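Local atomic coordinates of microcin B17-processing protein McbD (Escherichia coli str. K-12 substr. MG1655, PDB entry 6GRH), a protein that is required to convert the inactive microcin B17 precursor into the active peptide and belongs to the YcaO family, probably acting as an ATP-dependent cyclodehydratase. Residues Gly163-Phe168 against Thr355-Pro360; Glu170-Leu175 against Asp361-Met366; Leu176-Gly181 against Lys386-Lys391; Gly220-Ala225 against Leu245-Ser250; His365-Gly370 against Ser390-Phe395. The protein carries 1 engineered substitution. All coordinates share one frame; numbering follows the deposited sequence. Where two conformers were deposited one is given.

Contact 1 (Gly163-Phe168 against Thr355-Pro360)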
# COMPACT_ATOMS: atom_id res chain seq x y z
N GLY E 163 0.46 6.42 43.47
CA GLY E 163 -0.57 5.47 43.08
C GLY E 163 -0.96 4.55 44.24
O GLY E 163 -2.14 4.27 44.45
N SER E 164 0.04 4.05 44.97
CA SER E 164 -0.20 3.20 46.13
C SER E 164 -0.95 3.97 47.24
O SER E 164 -1.89 3.46 47.82
CB SER E 164 1.10 2.63 46.67
OG SER E 164 1.52 1.56 45.83
N LEU E 165 -0.51 5.19 47.51
CA LEU E 165 -1.20 6.05 48.49
C LEU E 165 -2.66 6.29 48.15
O LEU E 165 -3.51 6.28 49.05
CB LEU E 165 -0.53 7.42 48.59
CG LEU E 165 0.64 7.57 49.54
CD1 LEU E 165 1.26 8.96 49.35
CD2 LEU E 165 0.19 7.39 50.98
N CYS E 166 -2.95 6.54 46.87
CA CYS E 166 -4.31 6.76 46.41
C CYS E 166 -5.17 5.52 46.64
O CYS E 166 -6.25 5.60 47.22
CB CYS E 166 -4.35 7.21 44.94
SG CYS E 166 -3.78 8.93 44.73
N GLU E 167 -4.65 4.36 46.26
CA GLU E 167 -5.38 3.14 46.49
C GLU E 167 -5.58 2.84 47.98
O GLU E 167 -6.65 2.42 48.37
CB GLU E 167 -4.70 1.94 45.83
CG GLU E 167 -5.63 0.75 45.77
CD GLU E 167 -5.20 -0.23 44.72
OE1 GLU E 167 -5.37 0.10 43.52
OE2 GLU E 167 -4.68 -1.31 45.11
N PHE E 168 -4.54 3.07 48.78
CA PHE E 168 -4.61 2.92 50.25
C PHE E 168 -5.72 3.79 50.82
O PHE E 168 -6.55 3.32 51.59
CB PHE E 168 -3.26 3.29 50.88
CG PHE E 168 -3.20 3.17 52.38
CD1 PHE E 168 -2.97 1.94 52.99
CD2 PHE E 168 -3.34 4.30 53.19
CE1 PHE E 168 -2.88 1.84 54.37
CE2 PHE E 168 -3.26 4.20 54.58
CZ PHE E 168 -3.01 2.95 55.16
N THR E 355 5.13 -1.09 43.95
CA THR E 355 5.06 -0.67 45.35
C THR E 355 3.79 -1.18 45.98
O THR E 355 2.78 -1.35 45.30
CB THR E 355 5.07 0.86 45.52
OG1 THR E 355 4.11 1.43 44.63
CG2 THR E 355 6.44 1.45 45.24
N LYS E 356 3.83 -1.38 47.30
CA LYS E 356 2.62 -1.60 48.10
C LYS E 356 2.78 -0.89 49.43
O LYS E 356 3.78 -1.07 50.13
CB LYS E 356 2.34 -3.08 48.32
CG LYS E 356 1.02 -3.40 49.06
CD LYS E 356 0.98 -4.88 49.41
CE LYS E 356 -0.22 -5.32 50.25
NZ LYS E 356 -1.45 -5.42 49.43
N ILE E 357 1.79 -0.06 49.75
CA ILE E 357 1.73 0.61 51.02
C ILE E 357 0.92 -0.25 51.97
O ILE E 357 -0.22 -0.60 51.66
CB ILE E 357 1.20 2.05 50.89
CG1 ILE E 357 2.26 2.87 50.15
CG2 ILE E 357 0.94 2.63 52.28
CD1 ILE E 357 1.98 4.32 49.97
N VAL E 358 1.55 -0.54 53.11
CA VAL E 358 1.08 -1.47 54.13
C VAL E 358 1.19 -0.82 55.50
O VAL E 358 2.23 -0.27 55.83
CB VAL E 358 1.97 -2.74 54.21
CG1 VAL E 358 1.51 -3.68 55.31
CG2 VAL E 358 1.99 -3.47 52.88
N SER E 359 0.13 -0.93 56.30
CA SER E 359 0.17 -0.56 57.71
C SER E 359 -0.63 -1.52 58.60
O SER E 359 -1.83 -1.69 58.40
CB SER E 359 -0.33 0.86 57.91
OG SER E 359 -0.24 1.20 59.30
N PRO E 360 0.02 -2.12 59.62
CA PRO E 360 -0.75 -2.91 60.62
C PRO E 360 -1.62 -2.08 61.56
O PRO E 360 -2.37 -2.66 62.34
CB PRO E 360 0.35 -3.64 61.41
CG PRO E 360 1.52 -2.70 61.34
CD PRO E 360 1.46 -2.07 59.96
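Helix 163-168 passes strand 355-358 with their short axes 7.6 Å apart and their directions differing by 41°, and the backbones come nearest where the CA atoms of Ser-164 and Ile-357 are 5.9 Å from each other. Ile-357 does most of the packing, and its two branches divide the work. CG1 stands beside the backbone N (chi1 -69°), which carries the longer branch to the helix: Ile-357 CD1 lies 3.5 Å from Leu-165 CG, and Ile-357 CG1 is 3.7 Å from Ser-164 CB. The shorter branch comes over one face of the Phe-168 ring near its rim, with Ile-357 CG2 4.0 Å from Phe-168 CD1 and the two side chains crossing at about a right angle. Two hydroxyls meet at the start of the strand segment, Ser-164 OG and Thr-355 OG1, 2.9 Å apart. Ser-164 OG is also hydrogen-bonded to Gly-150 O, and Ala-160 O is a weak further partner of both hydroxyls. This is helix-on-sheet packing: helix 157-180 lies against the antiparallel sheet containing strand 350-358, and Leu-331 of helix 327-334 touches both Leu-165 and Phe-168. The chemistry implies a seam of two characters, with buried hydroxyls satisfied by partners at one end and hydrocarbon packed on an aromatic face at the other.

Contact 2 (Glu170-Leu175 against Asp361-Met366). Engineered in segment 170-175: Arg-171 (natural residue Thr).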
# COMPACT_ATOMS: atom_id res chain seq x y z
N GLU E 170 -8.24 5.00 49.17
CA GLU E 170 -9.51 4.48 48.63
C GLU E 170 -10.09 3.35 49.49
O GLU E 170 -11.24 3.39 49.90
CB GLU E 170 -9.32 3.93 47.19
CG GLU E 170 -9.30 5.02 46.14
CD GLU E 170 -8.68 4.61 44.82
OE1 GLU E 170 -8.54 3.41 44.54
OE2 GLU E 170 -8.31 5.52 44.05
N ARG E 171 -9.26 2.34 49.74
CA ARG E 171 -9.69 1.13 50.40
C ARG E 171 -9.94 1.34 51.89
O ARG E 171 -10.95 0.87 52.41
CB ARG E 171 -8.68 -0.02 50.15
CG ARG E 171 -8.38 -0.31 48.67
CD ARG E 171 -9.62 -0.76 47.91
NE ARG E 171 -9.36 -0.88 46.48
CZ ARG E 171 -8.82 -1.93 45.86
NH1 ARG E 171 -8.42 -3.03 46.52
NH2 ARG E 171 -8.66 -1.88 44.53
N GLN E 172 -9.07 2.11 52.55
CA GLN E 172 -9.29 2.42 53.97
C GLN E 172 -10.56 3.24 54.13
O GLN E 172 -11.37 2.94 55.02
CB GLN E 172 -8.09 3.12 54.61
CG GLN E 172 -6.78 2.34 54.57
CD GLN E 172 -6.84 1.02 55.29
OE1 GLN E 172 -7.47 0.89 56.36
NE2 GLN E 172 -6.15 0.02 54.73
N SER E 173 -10.76 4.21 53.24
CA SER E 173 -12.01 5.00 53.22
C SER E 173 -13.24 4.13 52.98
O SER E 173 -14.26 4.32 53.63
CB SER E 173 -11.97 6.12 52.16
OG SER E 173 -10.96 7.07 52.48
N LEU E 174 -13.13 3.18 52.08
CA LEU E 174 -14.25 2.32 51.74
C LEU E 174 -14.64 1.39 52.90
O LEU E 174 -15.83 1.18 53.14
CB LEU E 174 -13.90 1.48 50.52
CG LEU E 174 -14.92 0.41 50.09
CD1 LEU E 174 -16.24 1.03 49.62
CD2 LEU E 174 -14.32 -0.47 49.01
N LEU E 175 -13.64 0.81 53.56
CA LEU E 175 -13.89 -0.06 54.72
C LEU E 175 -14.53 0.67 55.88
O LEU E 175 -15.45 0.14 56.50
CB LEU E 175 -12.61 -0.75 55.19
CG LEU E 175 -12.10 -1.83 54.24
CD1 LEU E 175 -10.62 -2.10 54.46
CD2 LEU E 175 -12.91 -3.11 54.39
N ASP E 361 -1.49 -0.74 61.52
CA ASP E 361 -2.40 0.16 62.23
C ASP E 361 -3.66 0.58 61.46
O ASP E 361 -4.52 1.29 62.00
CB ASP E 361 -1.62 1.39 62.69
CG ASP E 361 -0.69 1.07 63.86
OD1 ASP E 361 -1.05 0.21 64.70
OD2 ASP E 361 0.41 1.67 63.93
N PHE E 362 -3.77 0.12 60.21
CA PHE E 362 -4.95 0.29 59.40
C PHE E 362 -5.39 -1.13 59.00
O PHE E 362 -4.73 -2.12 59.38
CB PHE E 362 -4.61 1.11 58.15
CG PHE E 362 -4.33 2.58 58.40
CD1 PHE E 362 -3.11 2.99 58.92
CD2 PHE E 362 -5.26 3.54 58.08
CE1 PHE E 362 -2.84 4.33 59.14
CE2 PHE E 362 -5.00 4.90 58.30
CZ PHE E 362 -3.78 5.29 58.82
N PHE E 363 -6.47 -1.24 58.24
CA PHE E 363 -6.84 -2.56 57.69
C PHE E 363 -5.76 -3.12 56.77
O PHE E 363 -5.29 -2.45 55.87
CB PHE E 363 -8.19 -2.49 56.99
CG PHE E 363 -9.31 -2.20 57.92
CD1 PHE E 363 -9.84 -3.21 58.72
CD2 PHE E 363 -9.82 -0.92 58.04
CE1 PHE E 363 -10.87 -2.96 59.59
CE2 PHE E 363 -10.86 -0.65 58.89
CZ PHE E 363 -11.39 -1.66 59.69
N LEU E 364 -5.33 -4.36 57.03
CA LEU E 364 -4.29 -5.00 56.20
C LEU E 364 -4.83 -5.49 54.86
O LEU E 364 -4.07 -5.64 53.91
CB LEU E 364 -3.60 -6.15 56.96
CG LEU E 364 -2.52 -5.69 57.95
CD1 LEU E 364 -2.05 -6.84 58.82
CD2 LEU E 364 -1.33 -5.07 57.25
N HIS E 365 -6.12 -5.74 54.78
CA HIS E 365 -6.76 -6.10 53.53
C HIS E 365 -8.24 -5.75 53.63
O HIS E 365 -8.68 -5.29 54.67
CB HIS E 365 -6.53 -7.59 53.24
CG HIS E 365 -7.09 -8.50 54.28
ND1 HIS E 365 -8.43 -8.77 54.38
CD2 HIS E 365 -6.48 -9.25 55.22
CE1 HIS E 365 -8.64 -9.62 55.36
NE2 HIS E 365 -7.46 -9.94 55.88
N MET E 366 -9.02 -5.99 52.58
CA MET E 366 -10.40 -5.48 52.53
C MET E 366 -11.52 -6.50 52.71
O MET E 366 -12.70 -6.16 52.52
CB MET E 366 -10.61 -4.67 51.23
CG MET E 366 -10.82 -5.46 49.96
SD MET E 366 -11.21 -4.36 48.58
CE MET E 366 -12.89 -3.87 48.94
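Gln-172 reaches from the helix to the backbone of Phe-363 and uses both ends of its amide. Its NE2 donates to Phe-363 O at 2.9 Å (155° at the hydrogen), in the carbonyl plane on a lone pair, and Phe-363 N donates back to Gln-172 OE1 at 3.0 Å, tilted 25° from the amide's carbonyl plane. This two-point grip, made possible by a bend at chi2 (-61°), fixes the rotation of the amide and satisfies the peptide N and O of a residue in an irregular loop. The aromatic contact involves the same oxygen: Gln-172 OE1 sits at the edge of the Phe-362 ring, in its plane, 3.9 Å from Phe-362 CD2 and 3.4 Å from the methylene Phe-362 CB. Apolar packing follows at Leu-174 and Leu-175, where Leu-175 CD1 lies 3.5 Å from Phe-363 CB and Leu-174 CD2 meets Met-366 CE at 3.7 Å. A sulfur contact completes the set, with NH1 of the engineered Arg-171 approaching Met-366 SD obliquely at 3.7 Å. The loop after strand 350-358 is thus held along helix 157-180; beyond it Phe-362 packs on Leu-331 and Ile-334 of helix 327-334, Leu-364 on helix 82-95, and Leu-174 on Leu-245 of strand 241-248.

Contact 3 (Leu176-Gly181 against Lys386-Lys391)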
# COMPACT_ATOMS: atom_id res chain seq x y z
N LEU E 176 -14.06 1.88 56.19
CA LEU E 176 -14.69 2.68 57.24
C LEU E 176 -16.15 3.02 56.89
O LEU E 176 -17.04 2.89 57.74
CB LEU E 176 -13.90 3.95 57.54
CG LEU E 176 -14.36 4.57 58.86
CD1 LEU E 176 -13.98 3.67 60.03
CD2 LEU E 176 -13.79 5.96 59.06
N TYR E 177 -16.38 3.42 55.64
CA TYR E 177 -17.75 3.67 55.14
C TYR E 177 -18.62 2.42 55.21
O TYR E 177 -19.76 2.47 55.70
CB TYR E 177 -17.71 4.15 53.69
CG TYR E 177 -19.06 4.17 53.01
CD1 TYR E 177 -20.01 5.11 53.36
CD2 TYR E 177 -19.37 3.26 52.03
CE1 TYR E 177 -21.25 5.14 52.74
CE2 TYR E 177 -20.61 3.27 51.41
CZ TYR E 177 -21.54 4.22 51.76
OH TYR E 177 -22.75 4.24 51.13
N TRP E 178 -18.08 1.30 54.74
CA TRP E 178 -18.76 0.01 54.83
C TRP E 178 -19.18 -0.30 56.28
O TRP E 178 -20.36 -0.57 56.54
CB TRP E 178 -17.86 -1.10 54.30
CG TRP E 178 -18.39 -2.50 54.49
CD1 TRP E 178 -17.79 -3.53 55.17
CD2 TRP E 178 -19.61 -3.02 53.97
NE1 TRP E 178 -18.55 -4.65 55.09
CE2 TRP E 178 -19.68 -4.38 54.36
CE3 TRP E 178 -20.65 -2.48 53.20
CZ2 TRP E 178 -20.75 -5.20 54.02
CZ3 TRP E 178 -21.72 -3.31 52.85
CH2 TRP E 178 -21.76 -4.65 53.27
N LEU E 179 -18.24 -0.21 57.21
CA LEU E 179 -18.49 -0.60 58.60
C LEU E 179 -19.43 0.32 59.37
O LEU E 179 -20.23 -0.16 60.17
CB LEU E 179 -17.17 -0.77 59.36
CG LEU E 179 -16.32 -1.92 58.82
CD1 LEU E 179 -14.88 -1.83 59.33
CD2 LEU E 179 -16.93 -3.28 59.14
N GLN E 180 -19.33 1.63 59.14
CA GLN E 180 -20.05 2.64 59.92
C GLN E 180 -21.23 3.30 59.20
O GLN E 180 -22.09 3.88 59.85
CB GLN E 180 -19.07 3.72 60.37
CG GLN E 180 -17.99 3.16 61.27
CD GLN E 180 -17.19 4.24 61.98
OE1 GLN E 180 -17.18 4.31 63.21
NE2 GLN E 180 -16.53 5.08 61.21
N GLY E 181 -21.27 3.21 57.88
CA GLY E 181 -22.28 3.91 57.09
C GLY E 181 -22.14 5.42 56.96
O GLY E 181 -23.07 6.06 56.47
N LYS E 386 -22.92 -4.02 63.23
CA LYS E 386 -22.44 -5.35 63.61
C LYS E 386 -22.35 -6.37 62.47
O LYS E 386 -21.31 -7.00 62.29
CB LYS E 386 -23.30 -5.95 64.75
CG LYS E 386 -22.75 -7.24 65.36
CD LYS E 386 -21.25 -7.17 65.64
CE LYS E 386 -20.80 -8.10 66.77
NZ LYS E 386 -19.32 -8.04 66.96
N VAL E 387 -23.44 -6.55 61.73
CA VAL E 387 -23.45 -7.45 60.56
C VAL E 387 -22.38 -7.12 59.51
O VAL E 387 -21.82 -8.04 58.90
CB VAL E 387 -24.83 -7.55 59.85
CG1 VAL E 387 -25.77 -8.46 60.65
CG2 VAL E 387 -25.46 -6.18 59.61
N ARG E 388 -22.08 -5.83 59.33
CA ARG E 388 -21.06 -5.43 58.36
C ARG E 388 -19.66 -5.90 58.78
O ARG E 388 -18.81 -6.11 57.91
CB ARG E 388 -21.04 -3.90 58.15
CG ARG E 388 -22.35 -3.25 57.73
CD ARG E 388 -22.53 -3.27 56.24
NE ARG E 388 -23.71 -2.58 55.72
CZ ARG E 388 -23.75 -1.33 55.26
NH1 ARG E 388 -22.70 -0.51 55.33
NH2 ARG E 388 -24.88 -0.88 54.74
N GLU E 389 -19.42 -6.08 60.08
CA GLU E 389 -18.09 -6.52 60.57
C GLU E 389 -17.72 -7.96 60.17
O GLU E 389 -16.54 -8.31 60.20
CB GLU E 389 -17.98 -6.38 62.09
CG GLU E 389 -18.05 -4.95 62.60
CD GLU E 389 -18.03 -4.87 64.12
OE1 GLU E 389 -18.70 -5.68 64.78
OE2 GLU E 389 -17.36 -3.97 64.65
N SER E 390 -18.71 -8.77 59.80
CA SER E 390 -18.51 -10.14 59.33
C SER E 390 -18.81 -10.36 57.84
O SER E 390 -18.77 -11.49 57.39
CB SER E 390 -19.40 -11.07 60.15
OG SER E 390 -20.78 -10.76 59.94
N LYS E 391 -19.11 -9.31 57.07
CA LYS E 391 -19.52 -9.44 55.67
C LYS E 391 -18.56 -8.66 54.79
O LYS E 391 -18.22 -7.52 55.10
CB LYS E 391 -20.91 -8.85 55.46
CG LYS E 391 -22.08 -9.79 55.60
CD LYS E 391 -23.36 -9.15 55.06
CE LYS E 391 -23.33 -9.01 53.53
NZ LYS E 391 -24.64 -8.62 52.94
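Trp-178 O takes a short hydrogen bond from Arg-388 NH1, 2.6 Å long with 153° at the hydrogen; the donor lies in the carbonyl plane on a lone pair, and the oxygen lies close to the guanidinium plane. The arginine thus serves a carbonyl in the last turn of helix 157-180, just before Gly-181, which leaves the helical conformation with positive phi, and it combines this bond with a cation-pi stack on the indole of the same tryptophan. A bend at chi2 (-87°) lays the Arg-388 chain across one ring face. CD sits almost centrally over the six-membered ring of Trp-178, 3.3 Å from the centroid in a CH-pi contact, while the guanidinium lies flat but off-centre, its plane 11° from that of the ring. The in-plane hydrogen bond and the face-on stack together restrain the guanidinium's rotation, and the carbonyl dipole at the C-terminal end of the helix probably favours its positive charge. Asp-301 offers only a long, weak ion pair. At the indole's edge Trp-178 NE1 donates to Lys-391 O, though the position of that oxygen is less certain, and makes a weak 3.2 Å bond to Arg-388 O. Pro-394 packs against the tryptophan too. Next to Trp-178 on the helix, Leu-179 CD2 rests 3.6 Å from Arg-388 O and 3.7 Å from Glu-389 CA.

Contact 4 (Gly220-Ala225 against Leu245-Ser250)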
# COMPACT_ATOMS: atom_id res chain seq x y z
N GLY E 220 -11.26 14.03 58.17
CA GLY E 220 -10.11 14.89 58.43
C GLY E 220 -9.00 14.76 57.41
O GLY E 220 -8.09 15.57 57.42
N ALA E 221 -9.06 13.77 56.52
CA ALA E 221 -8.02 13.59 55.52
C ALA E 221 -8.17 14.63 54.39
O ALA E 221 -9.29 15.03 54.06
CB ALA E 221 -8.06 12.18 54.92
N PRO E 222 -7.05 15.03 53.78
CA PRO E 222 -7.09 15.80 52.52
C PRO E 222 -7.53 14.97 51.34
O PRO E 222 -7.65 13.74 51.42
CB PRO E 222 -5.63 16.23 52.33
CG PRO E 222 -4.86 15.12 52.95
CD PRO E 222 -5.65 14.74 54.18
N GLY E 223 -7.74 15.64 50.21
CA GLY E 223 -8.19 14.97 49.01
C GLY E 223 -9.61 14.47 49.14
O GLY E 223 -10.33 14.83 50.08
N HIS E 224 -10.01 13.62 48.20
CA HIS E 224 -11.40 13.20 48.06
C HIS E 224 -11.47 11.77 47.55
O HIS E 224 -10.93 11.48 46.47
CB HIS E 224 -12.13 14.15 47.11
CG HIS E 224 -12.16 15.57 47.60
ND1 HIS E 224 -13.11 16.04 48.48
CD2 HIS E 224 -11.32 16.61 47.38
CE1 HIS E 224 -12.87 17.31 48.76
NE2 HIS E 224 -11.78 17.68 48.11
N ALA E 225 -12.09 10.89 48.33
CA ALA E 225 -12.42 9.54 47.88
C ALA E 225 -13.87 9.57 47.49
O ALA E 225 -14.74 9.80 48.33
CB ALA E 225 -12.20 8.53 48.99
N LEU E 245 -14.91 3.71 42.59
CA LEU E 245 -14.25 4.42 43.66
C LEU E 245 -12.93 4.98 43.17
O LEU E 245 -12.17 4.29 42.48
CB LEU E 245 -13.99 3.46 44.81
CG LEU E 245 -13.23 4.00 46.03
CD1 LEU E 245 -14.00 5.11 46.73
CD2 LEU E 245 -12.98 2.85 46.98
N SER E 246 -12.64 6.21 43.56
CA SER E 246 -11.35 6.78 43.28
C SER E 246 -11.01 7.88 44.25
O SER E 246 -11.90 8.59 44.70
CB SER E 246 -11.33 7.29 41.84
OG SER E 246 -10.05 7.77 41.52
N TYR E 247 -9.73 8.02 44.55
CA TYR E 247 -9.22 9.07 45.40
C TYR E 247 -8.28 9.94 44.59
O TYR E 247 -7.39 9.43 43.91
CB TYR E 247 -8.48 8.48 46.60
CG TYR E 247 -7.82 9.49 47.49
CD1 TYR E 247 -6.49 9.87 47.29
CD2 TYR E 247 -8.52 10.09 48.53
CE1 TYR E 247 -5.87 10.79 48.12
CE2 TYR E 247 -7.91 11.02 49.36
CZ TYR E 247 -6.59 11.37 49.16
OH TYR E 247 -5.97 12.27 49.99
N ALA E 248 -8.46 11.25 44.71
CA ALA E 248 -7.54 12.22 44.11
C ALA E 248 -7.55 13.49 44.97
O ALA E 248 -8.40 13.64 45.86
CB ALA E 248 -7.94 12.50 42.67
N ASN E 249 -6.61 14.40 44.71
CA ASN E 249 -6.58 15.71 45.38
C ASN E 249 -7.75 16.58 44.97
O ASN E 249 -8.33 17.29 45.79
CB ASN E 249 -5.29 16.48 45.06
CG ASN E 249 -4.09 15.93 45.80
OD1 ASN E 249 -4.22 15.39 46.91
ND2 ASN E 249 -2.90 16.08 45.20
N SER E 250 -8.06 16.55 43.69
CA SER E 250 -9.17 17.26 43.09
C SER E 250 -10.46 16.45 43.23
O SER E 250 -10.50 15.29 42.85
CB SER E 250 -8.87 17.51 41.59
OG SER E 250 -10.04 17.83 40.84
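Tyr-247 and His-224 belong to the facing ends of a beta hairpin, strands 224-231 and 241-248, and the tyrosine ring runs alongside the backbone that leads into strand 224-231. Tyr-247 CB lies 3.9 Å from His-224 O. From there CG, anti to the backbone N (chi1 175°), sends the ring alongside the 222-225 backbone: Tyr-247 CD2 is 3.5 Å from His-224 O, with Ala-225 CB its apolar neighbour at 4.0 Å, and Tyr-247 CE2 comes 3.4 Å from Pro-222 O. At the tip Tyr-247 OH donates a 2.7 Å hydrogen bond to Pro-222 O, arriving 55° above the carbonyl plane and not on a lone pair. Gly-223, with no side chain in the way, lies close by the hydroxyl. In the backbone, His-224 and Ala-248 form an antiparallel hydrogen-bonded pair, with His-224 N to Ala-248 O at 2.8 Å and Ala-248 N to His-224 O at 3.0 Å; Ala-225 and Tyr-247 follow as a non-hydrogen-bonded pair. The imidazole projects from the other face of the sheet, its ND1 and NE2 hydrogen-bonded to Asp-215 and Ser-323. On the carbon side of the ring, His-224 CD2 faces Asn-249 O at 3.5 Å, with the oxygen in the ring plane.

Contact 5 (His365-Gly370 against Ser390-Phe395)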
# COMPACT_ATOMS: atom_id res chain seq x y z
N HIS E 365 -6.12 -5.74 54.78
CA HIS E 365 -6.76 -6.10 53.53
C HIS E 365 -8.24 -5.75 53.63
O HIS E 365 -8.68 -5.29 54.67
CB HIS E 365 -6.53 -7.59 53.24
CG HIS E 365 -7.09 -8.50 54.28
ND1 HIS E 365 -8.43 -8.77 54.38
CD2 HIS E 365 -6.48 -9.25 55.22
CE1 HIS E 365 -8.64 -9.62 55.36
NE2 HIS E 365 -7.46 -9.94 55.88
N MET E 366 -9.02 -5.99 52.58
CA MET E 366 -10.40 -5.48 52.53
C MET E 366 -11.52 -6.50 52.71
O MET E 366 -12.70 -6.16 52.52
CB MET E 366 -10.61 -4.67 51.23
CG MET E 366 -10.82 -5.46 49.96
SD MET E 366 -11.21 -4.36 48.58
CE MET E 366 -12.89 -3.87 48.94
N ASN E 367 -11.17 -7.73 53.07
CA ASN E 367 -12.16 -8.78 53.29
C ASN E 367 -12.48 -8.95 54.79
O ASN E 367 -11.84 -9.74 55.48
CB ASN E 367 -11.65 -10.09 52.70
CG ASN E 367 -12.64 -11.23 52.85
OD1 ASN E 367 -13.80 -11.02 53.22
ND2 ASN E 367 -12.19 -12.44 52.55
N ASN E 368 -13.48 -8.24 55.31
CA ASN E 368 -13.79 -8.42 56.73
C ASN E 368 -14.69 -9.67 57.01
O ASN E 368 -15.04 -9.90 58.15
CB ASN E 368 -14.25 -7.12 57.43
CG ASN E 368 -15.21 -6.32 56.61
OD1 ASN E 368 -14.94 -5.16 56.26
ND2 ASN E 368 -16.30 -6.96 56.24
N SER E 369 -15.02 -10.46 55.98
CA SER E 369 -15.54 -11.83 56.19
C SER E 369 -14.42 -12.86 56.43
O SER E 369 -14.70 -14.00 56.77
CB SER E 369 -16.40 -12.29 55.01
OG SER E 369 -15.60 -12.83 53.96
N GLY E 370 -13.16 -12.48 56.21
CA GLY E 370 -12.03 -13.37 56.43
C GLY E 370 -11.32 -13.00 57.71
O GLY E 370 -11.91 -12.44 58.60
N SER E 390 -18.71 -8.77 59.80
CA SER E 390 -18.51 -10.14 59.33
C SER E 390 -18.81 -10.36 57.84
O SER E 390 -18.77 -11.49 57.39
CB SER E 390 -19.40 -11.07 60.15
OG SER E 390 -20.78 -10.76 59.94
N LYS E 391 -19.11 -9.31 57.07
CA LYS E 391 -19.52 -9.44 55.67
C LYS E 391 -18.56 -8.66 54.79
O LYS E 391 -18.22 -7.52 55.10
CB LYS E 391 -20.91 -8.85 55.46
CG LYS E 391 -22.08 -9.79 55.60
CD LYS E 391 -23.36 -9.15 55.06
CE LYS E 391 -23.33 -9.01 53.53
NZ LYS E 391 -24.64 -8.62 52.94
N MET E 392 -18.17 -9.23 53.66
CA MET E 392 -17.32 -8.48 52.76
C MET E 392 -18.10 -7.37 52.04
O MET E 392 -19.21 -7.60 51.55
CB MET E 392 -16.63 -9.37 51.76
CG MET E 392 -15.72 -8.56 50.88
SD MET E 392 -14.49 -9.54 50.06
CE MET E 392 -13.77 -8.23 49.06
N VAL E 393 -17.51 -6.18 52.00
CA VAL E 393 -18.03 -5.04 51.21
C VAL E 393 -18.34 -5.45 49.75
O VAL E 393 -17.56 -6.20 49.17
CB VAL E 393 -17.02 -3.84 51.26
CG1 VAL E 393 -15.72 -4.18 50.56
CG2 VAL E 393 -17.64 -2.56 50.68
N PRO E 394 -19.49 -5.01 49.18
CA PRO E 394 -19.87 -5.36 47.80
C PRO E 394 -19.13 -4.51 46.74
O PRO E 394 -19.73 -3.68 46.02
CB PRO E 394 -21.39 -5.16 47.80
CG PRO E 394 -21.61 -4.05 48.78
CD PRO E 394 -20.59 -4.28 49.86
N PHE E 395 -17.83 -4.74 46.65
CA PHE E 395 -16.92 -3.96 45.83
C PHE E 395 -15.94 -4.98 45.23
O PHE E 395 -15.56 -5.90 45.94
CB PHE E 395 -16.18 -2.96 46.71
CG PHE E 395 -15.36 -1.96 45.95
CD1 PHE E 395 -14.01 -2.18 45.73
CD2 PHE E 395 -15.94 -0.79 45.46
CE1 PHE E 395 -13.24 -1.27 45.02
CE2 PHE E 395 -15.18 0.13 44.74
CZ PHE E 395 -13.82 -0.13 44.52
O HOH W 1 -14.98 -6.01 53.62
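A bridging water joins the start of the type I beta turn Asn-367 to Gly-370, and Met-366 just before it, to the C-terminal tail of the chain. It donates to Met-366 O at a short 2.5 Å and accepts from Val-393 N at 3.0 Å and from Asn-368 N, so one water links three backbone groups of the two loops. Asn-367 is turned with CG anti to the backbone N (chi1 -178°), which puts its OD1 over the turn: Ser-369 OG donates to it at 2.7 Å, in the carbonyl plane on a lone pair, and Ser-369 N adds a weak bond. The same oxygen meets the tail, 3.6 Å from Met-392 SD, where the two side chains cross at about a right angle. The tail, with an inverse gamma turn centred on Pro-394, is reminiscent of the proline-rich C-terminus of many azoline-forming YcaO proteins. Its route is fixed further by Met-392 O and Pro-394 O, which accept hydrogen bonds from His-289 and Tyr-241. On the apolar side the thioether methyl of Met-366 is wedged in: Met-366 CE presses on Val-393 CG1 at a tight 3.3 Å and reaches Phe-395 CD1 at 3.8 Å. Near the surface Ser-369 CA makes a CA-H...O contact with Ser-390 O, 3.5 Å away.

In the fold
Helix 157-180 is the common thread: contacts 1, 2 and 3 lie successively along it, and their second segments follow in the same order from strand 350-358 through the C-terminal loop. Contacts 1 and 2 have centres 10 Å apart and touch through Phe-168 and Phe-362; contacts 2 and 3, 12 Å apart, meet where Phe-363 packs on Leu-179. Contact 4 is nested in sequence inside the loops closed by these three and joins the helix through a probable hydrogen bond from Tyr-247 N to Glu-170 OE2. Contact 5 shares residues with contacts 2 and 3 and brings Phe-395 against Leu-245 of contact 4. The end of the C-terminal tail thus lies between the helix and the hairpin.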